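Long-range contacts in methanol--corrinoid protein co-methyltransferase (Methanosarcina barkeri, PDB 2I2X), which transfers the methyl group of methanol to the cob(I)amide bound by its partner subunit MtaC, an early step in methanogenesis from methanol: residues T285-T290 against S311-E316; P41-A46 against P79-E84. One frame throughout, in Å; residues are numbered along the deposited sequence.

Overall arrangement
Both contacts join neighbouring parallel strands of the TIM barrel. From the N terminus, contact 2 comes first: strand 40-43 leads into helix 55-76, and strand 80-86 returns alongside it, closing a beta-alpha-beta unit with 32 residues between the segments. Contact 1 opens much later, on strand 285-287, and closes a loop with 20 intervening residues when the end of strand 309-311 comes alongside. The two loops follow in series, neither nesting nor crossing. In space they adjoin, with centres about 10 Å apart, because strand 309-311 lies between strands 40-43 and 285-287. Thr285 probably hydrogen-bonds Glu42, and Asn312 the backbone of Asn44, linking early and late barrel strands.

Contact 1 (T285-T290 against S311-E316). With K (potassium ion), chain S.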
loop_
_atom_site.group_PDB
_atom_site.type_symbol
_atom_site.label_atom_id
_atom_site.label_comp_id
_atom_site.label_asym_id
_atom_site.label_seq_id
_atom_site.Cartn_x
_atom_site.Cartn_y
_atom_site.Cartn_z
ATOM N N THR A 285 2.407 18.210 9.292
ATOM C CA THR A 285 2.120 16.948 8.654
ATOM C C THR A 285 1.996 15.833 9.686
ATOM O O THR A 285 2.696 15.838 10.707
ATOM C CB THR A 285 3.209 16.607 7.664
ATOM O OG1 THR A 285 3.379 17.726 6.797
ATOM C CG2 THR A 285 2.824 15.414 6.836
ATOM N N MET A 286 1.113 14.870 9.412
ATOM C CA MET A 286 0.992 13.674 10.267
ATOM C C MET A 286 1.022 12.420 9.401
ATOM O O MET A 286 0.958 12.516 8.159
ATOM C CB MET A 286 -0.280 13.724 11.114
ATOM C CG MET A 286 -0.467 15.022 11.910
ATOM S SD MET A 286 0.679 15.280 13.300
ATOM C CE MET A 286 0.173 14.028 14.513
ATOM N N GLU A 287 1.117 11.253 10.045
ATOM C CA GLU A 287 1.080 9.961 9.364
ATOM C C GLU A 287 0.447 8.941 10.290
ATOM O O GLU A 287 0.700 8.952 11.502
ATOM C CB GLU A 287 2.484 9.485 9.006
ATOM C CG GLU A 287 3.373 9.224 10.216
ATOM C CD GLU A 287 4.829 9.061 9.837
ATOM O OE1 GLU A 287 5.303 9.845 8.996
ATOM O OE2 GLU A 287 5.493 8.136 10.344
ATOM N N GLY A 288 -0.355 8.046 9.727
ATOM C CA GLY A 288 -0.995 7.021 10.519
ATOM C C GLY A 288 -1.431 5.856 9.665
ATOM O O GLY A 288 -0.617 5.184 9.041
ATOM N N LYS A 289 -2.733 5.648 9.599
ATOM C CA LYS A 289 -3.284 4.493 8.898
ATOM C C LYS A 289 -2.768 4.310 7.459
ATOM O O LYS A 289 -2.734 3.172 6.972
ATOM C CB LYS A 289 -4.811 4.541 8.916
ATOM C CG LYS A 289 -5.429 5.507 7.944
ATOM C CD LYS A 289 -6.877 5.184 7.785
ATOM C CE LYS A 289 -7.688 6.363 7.293
ATOM N NZ LYS A 289 -9.161 6.060 7.457
ATOM N N THR A 290 -2.418 5.416 6.790
ATOM C CA THR A 290 -1.953 5.393 5.418
ATOM C C THR A 290 -0.421 5.537 5.321
ATOM O O THR A 290 0.133 5.920 4.273
ATOM C CB THR A 290 -2.692 6.412 4.543
ATOM O OG1 THR A 290 -4.096 6.275 4.759
ATOM C CG2 THR A 290 -2.422 6.155 3.028
ATOM N N SER A 311 0.779 12.066 5.330
ATOM C CA SER A 311 1.871 11.339 4.726
ATOM C C SER A 311 1.830 9.788 4.884
ATOM O O SER A 311 1.208 9.272 5.808
ATOM C CB SER A 311 3.162 11.902 5.310
ATOM O OG SER A 311 4.256 11.015 5.126
ATOM N N ASN A 312 2.524 9.083 3.981
ATOM C CA ASN A 312 2.686 7.615 4.031
ATOM C C ASN A 312 4.030 7.212 4.610
ATOM O O ASN A 312 4.395 6.024 4.580
ATOM C CB ASN A 312 2.614 7.015 2.615
ATOM C CG ASN A 312 3.804 7.430 1.773
ATOM O OD1 ASN A 312 4.073 8.614 1.652
ATOM N ND2 ASN A 312 4.550 6.457 1.227
ATOM N N GLU A 313 4.784 8.221 5.079
ATOM C CA GLU A 313 6.053 8.060 5.810
ATOM C C GLU A 313 7.175 7.641 4.881
ATOM O O GLU A 313 8.139 8.373 4.688
ATOM C CB GLU A 313 5.909 7.098 6.996
ATOM C CG GLU A 313 7.207 6.735 7.712
ATOM C CD GLU A 313 7.988 7.942 8.256
ATOM O OE1 GLU A 313 9.174 7.740 8.612
ATOM O OE2 GLU A 313 7.438 9.076 8.338
ATOM N N SER A 314 7.035 6.464 4.286
ATOM C CA SER A 314 8.009 5.969 3.341
ATOM C C SER A 314 7.590 4.628 2.741
ATOM O O SER A 314 6.922 3.816 3.391
ATOM C CB SER A 314 9.355 5.793 4.020
ATOM O OG SER A 314 10.338 5.714 3.006
ATOM N N VAL A 315 8.012 4.399 1.507
ATOM C CA VAL A 315 7.833 3.127 0.847
ATOM C C VAL A 315 8.923 3.031 -0.217
ATOM O O VAL A 315 9.316 4.055 -0.810
ATOM C CB VAL A 315 6.434 3.048 0.186
ATOM C CG1 VAL A 315 6.292 4.106 -0.964
ATOM C CG2 VAL A 315 6.094 1.603 -0.285
ATOM N N GLU A 316 9.412 1.816 -0.466
ATOM C CA GLU A 316 10.346 1.599 -1.571
ATOM C C GLU A 316 9.666 1.829 -2.909
ATOM O O GLU A 316 8.539 1.416 -3.108
ATOM C CB GLU A 316 10.934 0.192 -1.558
ATOM C CG GLU A 316 11.965 0.022 -2.665
ATOM C CD GLU A 316 12.499 -1.356 -2.739
ATOM O OE1 GLU A 316 13.691 -1.523 -2.386
ATOM O OE2 GLU A 316 11.713 -2.275 -3.126
HETATM K K K S . 11.728 9.518 8.079
HETATM O O HOH W 1 -0.814 8.111 7.084
#
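Ser311 meets Met286 through one backbone hydrogen bond, its N lying 2.9 Å from Met286 O with an N-H...O angle of 155°. Beyond this bond a water takes over: it accepts from Gly288 N at 2.7 Å and donates to Ser311 O at 2.7 Å, with a weak third bond from Thr290 N. Thr290 O is also approached by Asn312 CA, a CA-H...O contact of 3.1 Å. The Thr285 methyl CG2 rests 3.8 Å from Ser311 CB. The carboxylates of Glu287 and Glu313 come together with their planes 62° apart, although their modelled oxygen separation is too short to be trusted. Glu287 OE2 is also bonded to His295, while Glu313 OE1 reaches the potassium ion at 3.2 Å, a site it shares with Glu86 and Glu164.

The second shell centres on Ser311 OG. With OG anti to the backbone N (chi1 162°), the hydroxyl lies beside its own carbonyl carbon and accepts from Glu313 N at 2.8 Å, making an ST turn; Asp268 hydrogen-bonds the same oxygen. Without the hydroxyl, as with an alanine at this position, Glu313 N and Asp268 would probably lose their shared partner and the turn carrying Glu313 could shift. Glu313 touches the zinc ligand Cys269, and the following residue, Ser314, touches the corrinoid. The chemistry therefore implies a strand end whose backbone and hydroxyl probably help to hold the loop that brings the Glu313 carboxylate to the potassium ion and Ser314 to the corrinoid.

Contact 2 (P41-A46 against P79-E84); sequences PEINYA and PAIILE
Asn44 and Glu84 form the side-chain hydrogen bond of this strand pair: Asn44 ND2 donates to Glu84 OE1 at 2.9 Å with an N-H...O angle of 147°. Glu84 OE1 lies in the amide plane of Asn44, but ND2 meets it from above the carboxylate plane, and the amide and carboxylate planes are 70° apart. The other oxygen, Glu84 OE2, is taken by Lys267 and Thr125. A water bridges the same end of the strands, accepting from Tyr45 N at 3.1 Å and lying 2.7 Å from Glu84 O.

Three backbone bonds join the strands in parallel register. Ile82 N donates to Pro41 O and Ile43 N to Ile82 O, flanking Glu42, and Glu84 N follows with a bond to Ile43 O at 2.9 Å. The strand axes diverge by 28°.

Side chains divide between two faces. Glu42 and Ile82 share one: the extended Glu42 chain, its CG anti to the backbone N, runs across Ile82 and puts OE2 3.4 Å from Ile82 CG2, where Arg123 forms a salt bridge with it; OE1 goes to Thr285. On the face of Ile43 and Leu83, Ile43 CG2 touches Ile81 CD1 at 3.6 Å. Glu84 O lies 3.2 Å above the plane of the Tyr45 ring, offset toward the rim, with Leu83 CB at the ring edge and the Tyr45 hydroxyl bonded to Thr85. Helix 55-76 covers this side, touching Tyr45 and Ile81.

The pairing thus puts Glu42 and Glu84 on one side of the sheet and Ile43, Ile81 and Leu83 on the other, where helix 55-76 packs on Ile81. Lys267 and Arg123 probably offset the charges of the two buried glutamates, of which Glu84 has its side chain about 6 Å from the potassium ion.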
loop_
_atom_site.group_PDB
_atom_site.type_symbol
_atom_site.label_atom_id
_atom_site.label_comp_id
_atom_site.label_asym_id
_atom_site.label_seq_id
_atom_site.Cartn_x
_atom_site.Cartn_y
_atom_site.Cartn_z
ATOM N N PRO A 41 -2.081 15.935 0.616
ATOM C CA PRO A 41 -1.291 14.705 0.736
ATOM C C PRO A 41 0.189 14.989 0.530
ATOM O O PRO A 41 0.553 15.835 -0.282
ATOM C CB PRO A 41 -1.851 13.815 -0.387
ATOM C CG PRO A 41 -2.374 14.788 -1.416
ATOM C CD PRO A 41 -2.862 15.986 -0.638
ATOM N N GLU A 42 1.030 14.267 1.265
ATOM C CA GLU A 42 2.488 14.402 1.182
ATOM C C GLU A 42 3.063 13.005 0.963
ATOM O O GLU A 42 3.045 12.158 1.870
ATOM C CB GLU A 42 3.059 15.048 2.462
ATOM C CG GLU A 42 4.623 15.201 2.511
ATOM C CD GLU A 42 5.152 16.361 3.454
ATOM O OE1 GLU A 42 4.512 16.729 4.484
ATOM O OE2 GLU A 42 6.221 16.931 3.143
ATOM N N ILE A 43 3.572 12.752 -0.233
ATOM C CA ILE A 43 4.050 11.411 -0.553
ATOM C C ILE A 43 5.566 11.276 -0.314
ATOM O O ILE A 43 6.353 12.166 -0.672
ATOM C CB ILE A 43 3.637 10.978 -2.001
ATOM C CG1 ILE A 43 4.048 9.530 -2.300
ATOM C CG2 ILE A 43 4.193 11.974 -3.041
ATOM C CD1 ILE A 43 3.196 8.432 -1.616
ATOM N N ASN A 44 5.938 10.150 0.300
ATOM C CA ASN A 44 7.323 9.808 0.613
ATOM C C ASN A 44 7.709 8.541 -0.120
ATOM O O ASN A 44 6.829 7.844 -0.632
ATOM C CB ASN A 44 7.505 9.645 2.109
ATOM C CG ASN A 44 7.819 10.963 2.783
ATOM O OD1 ASN A 44 8.974 11.392 2.810
ATOM N ND2 ASN A 44 6.790 11.635 3.288
ATOM N N TYR A 45 9.012 8.268 -0.191
ATOM C CA TYR A 45 9.566 7.236 -1.086
ATOM C C TYR A 45 11.058 7.064 -0.819
ATOM O O TYR A 45 11.703 7.995 -0.373
ATOM C CB TYR A 45 9.382 7.628 -2.562
ATOM C CG TYR A 45 9.557 9.122 -2.807
ATOM C CD1 TYR A 45 10.806 9.675 -3.019
ATOM C CD2 TYR A 45 8.458 9.970 -2.820
ATOM C CE1 TYR A 45 10.942 11.050 -3.232
ATOM C CE2 TYR A 45 8.587 11.313 -3.026
ATOM C CZ TYR A 45 9.822 11.854 -3.234
ATOM O OH TYR A 45 9.918 13.206 -3.440
ATOM N N ALA A 46 11.577 5.864 -1.082
ATOM C CA ALA A 46 13.007 5.549 -1.026
ATOM C C ALA A 46 13.345 4.850 -2.358
ATOM O O ALA A 46 12.636 3.924 -2.775
ATOM C CB ALA A 46 13.322 4.621 0.152
ATOM N N PRO A 79 -6.445 18.019 -6.567
ATOM C CA PRO A 79 -6.040 19.416 -6.795
ATOM C C PRO A 79 -4.668 19.839 -6.221
ATOM O O PRO A 79 -4.187 20.921 -6.567
ATOM C CB PRO A 79 -7.155 20.214 -6.076
ATOM C CG PRO A 79 -7.429 19.391 -4.876
ATOM C CD PRO A 79 -7.365 17.924 -5.417
ATOM N N ALA A 80 -4.073 19.029 -5.347
ATOM C CA ALA A 80 -2.809 19.418 -4.670
ATOM C C ALA A 80 -1.968 18.241 -4.175
ATOM O O ALA A 80 -2.470 17.147 -3.891
ATOM C CB ALA A 80 -3.081 20.389 -3.517
ATOM N N ILE A 81 -0.669 18.459 -4.084
ATOM C CA ILE A 81 0.182 17.399 -3.628
ATOM C C ILE A 81 1.547 17.938 -3.202
ATOM O O ILE A 81 2.058 18.868 -3.825
ATOM C CB ILE A 81 0.284 16.294 -4.716
ATOM C CG1 ILE A 81 0.761 14.955 -4.112
ATOM C CG2 ILE A 81 1.019 16.763 -5.942
ATOM C CD1 ILE A 81 2.172 14.783 -4.184
ATOM N N ILE A 82 2.133 17.353 -2.160
ATOM C CA ILE A 82 3.510 17.692 -1.779
ATOM C C ILE A 82 4.360 16.438 -1.949
ATOM O O ILE A 82 3.930 15.351 -1.526
ATOM C CB ILE A 82 3.591 18.117 -0.305
ATOM C CG1 ILE A 82 2.887 19.459 -0.100
ATOM C CG2 ILE A 82 5.035 18.169 0.151
ATOM C CD1 ILE A 82 2.533 19.779 1.370
ATOM N N LEU A 83 5.534 16.567 -2.569
ATOM C CA LEU A 83 6.500 15.462 -2.601
ATOM C C LEU A 83 7.580 15.687 -1.534
ATOM O O LEU A 83 8.155 16.786 -1.422
ATOM C CB LEU A 83 7.129 15.319 -3.997
ATOM C CG LEU A 83 6.234 14.831 -5.172
ATOM C CD1 LEU A 83 5.344 15.933 -5.866
ATOM C CD2 LEU A 83 7.078 14.077 -6.219
ATOM N N GLU A 84 7.841 14.667 -0.726
ATOM C CA GLU A 84 8.924 14.763 0.208
ATOM C C GLU A 84 10.051 13.789 -0.140
ATOM O O GLU A 84 9.854 12.560 -0.120
ATOM C CB GLU A 84 8.473 14.569 1.664
ATOM C CG GLU A 84 9.700 14.569 2.627
ATOM C CD GLU A 84 9.403 14.247 4.066
ATOM O OE1 GLU A 84 8.253 13.880 4.404
ATOM O OE2 GLU A 84 10.348 14.351 4.878
HETATM O O HOH W 2 10.869 10.440 1.115
#